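Local atomic coordinates of beta-L-arabinobiosidase (Bacteroides thetaiotaomicron, PDB entry 5MQR), a protein that probably hydrolyses glycosidic linkages in plant pectin, consistent with beta-L-arabinobiosidase and possibly sialidase activity. Residues S985-E996 and W1005-Y1016. Numbering follows the deposited sequence.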
# COMPACT_ATOMS: atom_id res chain seq x y z
N SER A 985 30.04 0.82 -10.43
CA SER A 985 31.28 1.58 -10.49
C SER A 985 31.55 2.41 -9.24
O SER A 985 32.69 2.73 -8.98
CB SER A 985 31.32 2.50 -11.73
OG SER A 985 30.53 3.68 -11.55
N GLN A 986 30.51 2.74 -8.47
CA GLN A 986 30.62 3.64 -7.32
C GLN A 986 30.97 2.89 -6.02
O GLN A 986 30.29 3.02 -5.01
CB GLN A 986 29.36 4.49 -7.18
CG GLN A 986 29.24 5.57 -8.26
CD GLN A 986 27.90 6.28 -8.24
OE1 GLN A 986 27.78 7.39 -7.73
NE2 GLN A 986 26.87 5.64 -8.81
N TYR A 987 32.04 2.11 -6.09
CA TYR A 987 32.57 1.38 -4.96
C TYR A 987 34.09 1.43 -5.04
O TYR A 987 34.65 1.55 -6.15
CB TYR A 987 32.09 -0.08 -4.94
CG TYR A 987 30.64 -0.20 -4.59
CD1 TYR A 987 29.66 -0.14 -5.57
CD2 TYR A 987 30.25 -0.39 -3.27
CE1 TYR A 987 28.32 -0.23 -5.24
CE2 TYR A 987 28.90 -0.50 -2.93
CZ TYR A 987 27.94 -0.41 -3.93
OH TYR A 987 26.60 -0.53 -3.61
N HIS A 988 34.71 1.40 -3.88
CA HIS A 988 36.15 1.51 -3.72
C HIS A 988 36.46 0.82 -2.40
O HIS A 988 35.85 1.15 -1.38
CB HIS A 988 36.54 3.00 -3.69
CG HIS A 988 38.01 3.25 -3.56
ND1 HIS A 988 38.89 3.08 -4.61
CD2 HIS A 988 38.75 3.70 -2.52
CE1 HIS A 988 40.11 3.40 -4.21
NE2 HIS A 988 40.05 3.80 -2.95
N ARG A 989 37.36 -0.15 -2.43
CA ARG A 989 37.75 -0.92 -1.23
C ARG A 989 36.53 -1.56 -0.55
O ARG A 989 36.52 -1.74 0.67
CB ARG A 989 38.56 -0.04 -0.24
CG ARG A 989 39.91 0.38 -0.78
CD ARG A 989 40.72 1.24 0.18
NE ARG A 989 42.07 1.46 -0.33
CZ ARG A 989 43.07 0.58 -0.28
NH1 ARG A 989 42.91 -0.61 0.29
NH2 ARG A 989 44.24 0.89 -0.80
N GLY A 990 35.54 -1.93 -1.36
CA GLY A 990 34.33 -2.57 -0.89
C GLY A 990 33.22 -1.69 -0.35
O GLY A 990 32.20 -2.20 0.11
N ARG A 991 33.40 -0.37 -0.42
CA ARG A 991 32.45 0.57 0.17
C ARG A 991 32.00 1.54 -0.88
O ARG A 991 32.75 1.84 -1.79
CB ARG A 991 33.12 1.37 1.28
CG ARG A 991 33.69 0.52 2.39
CD ARG A 991 34.23 1.38 3.52
NE ARG A 991 35.49 2.05 3.17
CZ ARG A 991 36.69 1.51 3.29
NH1 ARG A 991 36.86 0.26 3.72
NH2 ARG A 991 37.75 2.23 2.96
N PRO A 992 30.77 2.06 -0.76
CA PRO A 992 30.32 3.06 -1.71
C PRO A 992 31.30 4.23 -1.77
O PRO A 992 31.90 4.60 -0.75
CB PRO A 992 28.98 3.53 -1.17
CG PRO A 992 28.55 2.52 -0.15
CD PRO A 992 29.74 1.70 0.24
N TYR A 993 31.46 4.76 -2.98
CA TYR A 993 32.50 5.70 -3.29
C TYR A 993 32.15 6.47 -4.56
O TYR A 993 31.79 5.86 -5.57
CB TYR A 993 33.81 4.97 -3.46
CG TYR A 993 35.00 5.86 -3.70
CD1 TYR A 993 35.30 6.31 -4.97
CD2 TYR A 993 35.85 6.24 -2.65
CE1 TYR A 993 36.41 7.12 -5.21
CE2 TYR A 993 36.96 7.07 -2.87
CZ TYR A 993 37.22 7.51 -4.16
OH TYR A 993 38.30 8.31 -4.48
N ILE A 994 32.22 7.79 -4.49
CA ILE A 994 32.06 8.65 -5.65
C ILE A 994 33.31 9.52 -5.70
O ILE A 994 33.55 10.37 -4.81
CB ILE A 994 30.74 9.47 -5.66
CG1 ILE A 994 30.62 10.33 -6.94
CG2 ILE A 994 30.61 10.39 -4.46
CD1 ILE A 994 30.63 9.54 -8.23
N GLY A 995 34.11 9.26 -6.73
CA GLY A 995 35.35 9.97 -7.01
C GLY A 995 35.27 10.76 -8.30
O GLY A 995 34.18 11.07 -8.80
N GLU A 996 36.44 11.07 -8.84
CA GLU A 996 36.53 11.98 -9.97
C GLU A 996 36.30 11.29 -11.31
O GLU A 996 35.46 11.72 -12.09
CB GLU A 996 37.87 12.71 -9.93
CG GLU A 996 38.03 13.57 -8.69
CD GLU A 996 39.37 14.27 -8.66
OE1 GLU A 996 39.68 15.08 -9.59
OE2 GLU A 996 40.12 13.98 -7.70
N TRP A 1005 39.31 3.58 -9.71
CA TRP A 1005 39.18 5.03 -9.54
C TRP A 1005 40.58 5.63 -9.66
O TRP A 1005 41.48 5.28 -8.92
CB TRP A 1005 38.52 5.38 -8.21
CG TRP A 1005 37.04 5.14 -8.21
CD1 TRP A 1005 36.38 4.07 -7.71
CD2 TRP A 1005 36.03 6.01 -8.75
NE1 TRP A 1005 35.05 4.21 -7.91
CE2 TRP A 1005 34.80 5.38 -8.56
CE3 TRP A 1005 36.06 7.25 -9.41
CZ2 TRP A 1005 33.60 5.97 -8.95
CZ3 TRP A 1005 34.88 7.81 -9.81
CH2 TRP A 1005 33.66 7.17 -9.58
N LEU A 1006 40.74 6.52 -10.63
CA LEU A 1006 42.09 6.86 -11.11
C LEU A 1006 42.95 7.79 -10.24
O LEU A 1006 44.12 7.94 -10.53
CB LEU A 1006 42.01 7.36 -12.55
CG LEU A 1006 41.66 6.25 -13.54
CD1 LEU A 1006 41.00 6.81 -14.80
CD2 LEU A 1006 42.89 5.42 -13.86
N LYS A 1007 42.41 8.39 -9.20
CA LYS A 1007 43.26 8.99 -8.16
C LYS A 1007 43.58 8.04 -7.00
O LYS A 1007 44.15 8.45 -6.00
CB LYS A 1007 42.63 10.26 -7.60
CG LYS A 1007 42.36 11.32 -8.65
CD LYS A 1007 43.64 11.97 -9.13
CE LYS A 1007 43.30 13.13 -10.05
NZ LYS A 1007 44.51 13.90 -10.39
N GLY A 1008 43.23 6.76 -7.12
CA GLY A 1008 43.52 5.82 -6.03
C GLY A 1008 42.93 6.24 -4.68
O GLY A 1008 41.75 6.59 -4.57
N ASP A 1009 43.78 6.25 -3.66
CA ASP A 1009 43.35 6.59 -2.30
C ASP A 1009 43.54 8.08 -1.96
O ASP A 1009 43.40 8.43 -0.81
CB ASP A 1009 44.10 5.74 -1.28
CG ASP A 1009 43.83 4.28 -1.46
OD1 ASP A 1009 42.66 3.91 -1.57
OD2 ASP A 1009 44.79 3.48 -1.48
N GLN A 1010 43.83 8.93 -2.94
CA GLN A 1010 44.04 10.37 -2.68
C GLN A 1010 42.76 11.01 -2.13
O GLN A 1010 41.64 10.77 -2.59
CB GLN A 1010 44.48 11.11 -3.94
CG GLN A 1010 45.84 10.71 -4.49
CD GLN A 1010 46.14 11.34 -5.85
OE1 GLN A 1010 45.95 12.53 -6.04
NE2 GLN A 1010 46.65 10.54 -6.78
N GLU A 1011 42.96 11.85 -1.13
CA GLU A 1011 41.86 12.46 -0.38
C GLU A 1011 40.94 13.32 -1.24
O GLU A 1011 39.72 13.33 -1.03
CB GLU A 1011 42.40 13.30 0.78
CG GLU A 1011 41.29 13.77 1.70
CD GLU A 1011 41.75 14.60 2.87
OE1 GLU A 1011 42.97 14.72 3.12
OE2 GLU A 1011 40.84 15.14 3.53
N ARG A 1012 41.52 14.07 -2.15
CA ARG A 1012 40.76 14.97 -3.02
C ARG A 1012 39.51 14.36 -3.70
O ARG A 1012 38.50 15.05 -3.89
CB ARG A 1012 41.66 15.55 -4.11
CG ARG A 1012 42.31 14.51 -5.02
CD ARG A 1012 43.21 15.19 -6.06
NE ARG A 1012 42.46 15.55 -7.26
CZ ARG A 1012 42.94 16.28 -8.26
NH1 ARG A 1012 44.18 16.79 -8.23
NH2 ARG A 1012 42.18 16.51 -9.32
N SER A 1013 39.60 13.09 -4.10
CA SER A 1013 38.51 12.44 -4.84
C SER A 1013 37.33 12.04 -3.96
O SER A 1013 36.23 11.82 -4.48
CB SER A 1013 39.01 11.19 -5.55
OG SER A 1013 39.85 11.56 -6.59
N ARG A 1014 37.56 11.89 -2.66
CA ARG A 1014 36.54 11.34 -1.78
C ARG A 1014 35.32 12.24 -1.74
O ARG A 1014 35.46 13.44 -1.52
CB ARG A 1014 37.09 11.16 -0.36
CG ARG A 1014 38.14 10.08 -0.26
CD ARG A 1014 38.70 9.99 1.15
NE ARG A 1014 37.67 9.58 2.10
CZ ARG A 1014 37.83 9.58 3.43
NH1 ARG A 1014 39.00 9.94 3.97
NH2 ARG A 1014 36.82 9.19 4.22
N TYR A 1015 34.15 11.64 -1.97
CA TYR A 1015 32.86 12.34 -1.91
C TYR A 1015 32.73 13.44 -2.97
O TYR A 1015 32.11 14.47 -2.71
CB TYR A 1015 32.60 12.92 -0.50
CG TYR A 1015 32.97 11.96 0.62
CD1 TYR A 1015 32.36 10.70 0.73
CD2 TYR A 1015 33.92 12.30 1.56
CE1 TYR A 1015 32.70 9.81 1.73
CE2 TYR A 1015 34.27 11.41 2.58
CZ TYR A 1015 33.66 10.17 2.65
OH TYR A 1015 34.02 9.31 3.66
N TYR A 1016 33.29 13.23 -4.16
CA TYR A 1016 33.26 14.24 -5.21
C TYR A 1016 31.82 14.56 -5.64
O TYR A 1016 30.98 13.68 -5.83
CB TYR A 1016 34.10 13.76 -6.39
CG TYR A 1016 34.61 14.83 -7.34
CD1 TYR A 1016 35.24 15.99 -6.87
CD2 TYR A 1016 34.52 14.65 -8.72
CE1 TYR A 1016 35.71 16.95 -7.74
CE2 TYR A 1016 35.02 15.59 -9.58
CZ TYR A 1016 35.60 16.75 -9.09
OH TYR A 1016 36.08 17.71 -9.95
O HOH W 1 38.83 1.79 -7.41
O HOH W 2 40.05 7.97 -6.62
O HOH W 3 40.39 8.42 -2.87
O HOH W 4 34.04 8.74 -1.91
O HOH W 5 39.07 9.70 -8.62
O HOH W 6 38.37 16.55 -11.28
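Trp1005 lays its indole against the backbone and Tyr993 of 985-996. Tyr993 has CG anti to the backbone N (chi1 -176°), which carries its ring edge, CD1 and CE1, over the face of the five-membered ring in an edge-to-face pair with planes 56° apart. Gly995 crosses the same indole farther out, its C 3.3 Å from Trp1005 CZ3. A CB on Gly995 would clash with Trp1005 CE3. The indole NE1 forks weakly to two carbonyls, Ser985 O at 3.0 Å and Tyr987 O. Replacing this tryptophan by an alanine would probably open a gap beside Tyr993 and Gly995 and take this weak donor from both carbonyls. Helix 948-964 packs on Trp1005 through Pro948. Lys1007 sends NZ over the face of the Arg1012 guanidinium and bonds to Gly938 O. At Gly1008, two waters join its O to Tyr993 OH. Asp1009 OD1 takes two donors from opposite faces of the carboxylate plane: His988 NE2 at 3.0 Å and Arg989 NE at 2.8 Å. Arg989 NH2 grips OD2, making a side-on salt bridge. Arg1012 grips Glu996 in the same way, here with the two planes only 8° apart. Its NE lies 2.9 Å from Glu996 OE2, and NH2 binds OE1, both on syn lone pairs. Ser1013 OG donates to Glu996 OE2 from the anti side at 2.7 Å, so two donors fix that oxygen. Tyr1016 N bonds Ile994 O at 2.9 Å. The Tyr1016 ring receives Glu996 CG over the centre of one face, a CH-pi contact. Residues 987-992 form a beta hairpin with a type I' turn. The contact ties this hairpin, after helix 972-985, to the loop before helix 1022-1029 in the MGH1-like domain, probably an (alpha/alpha)6 barrel.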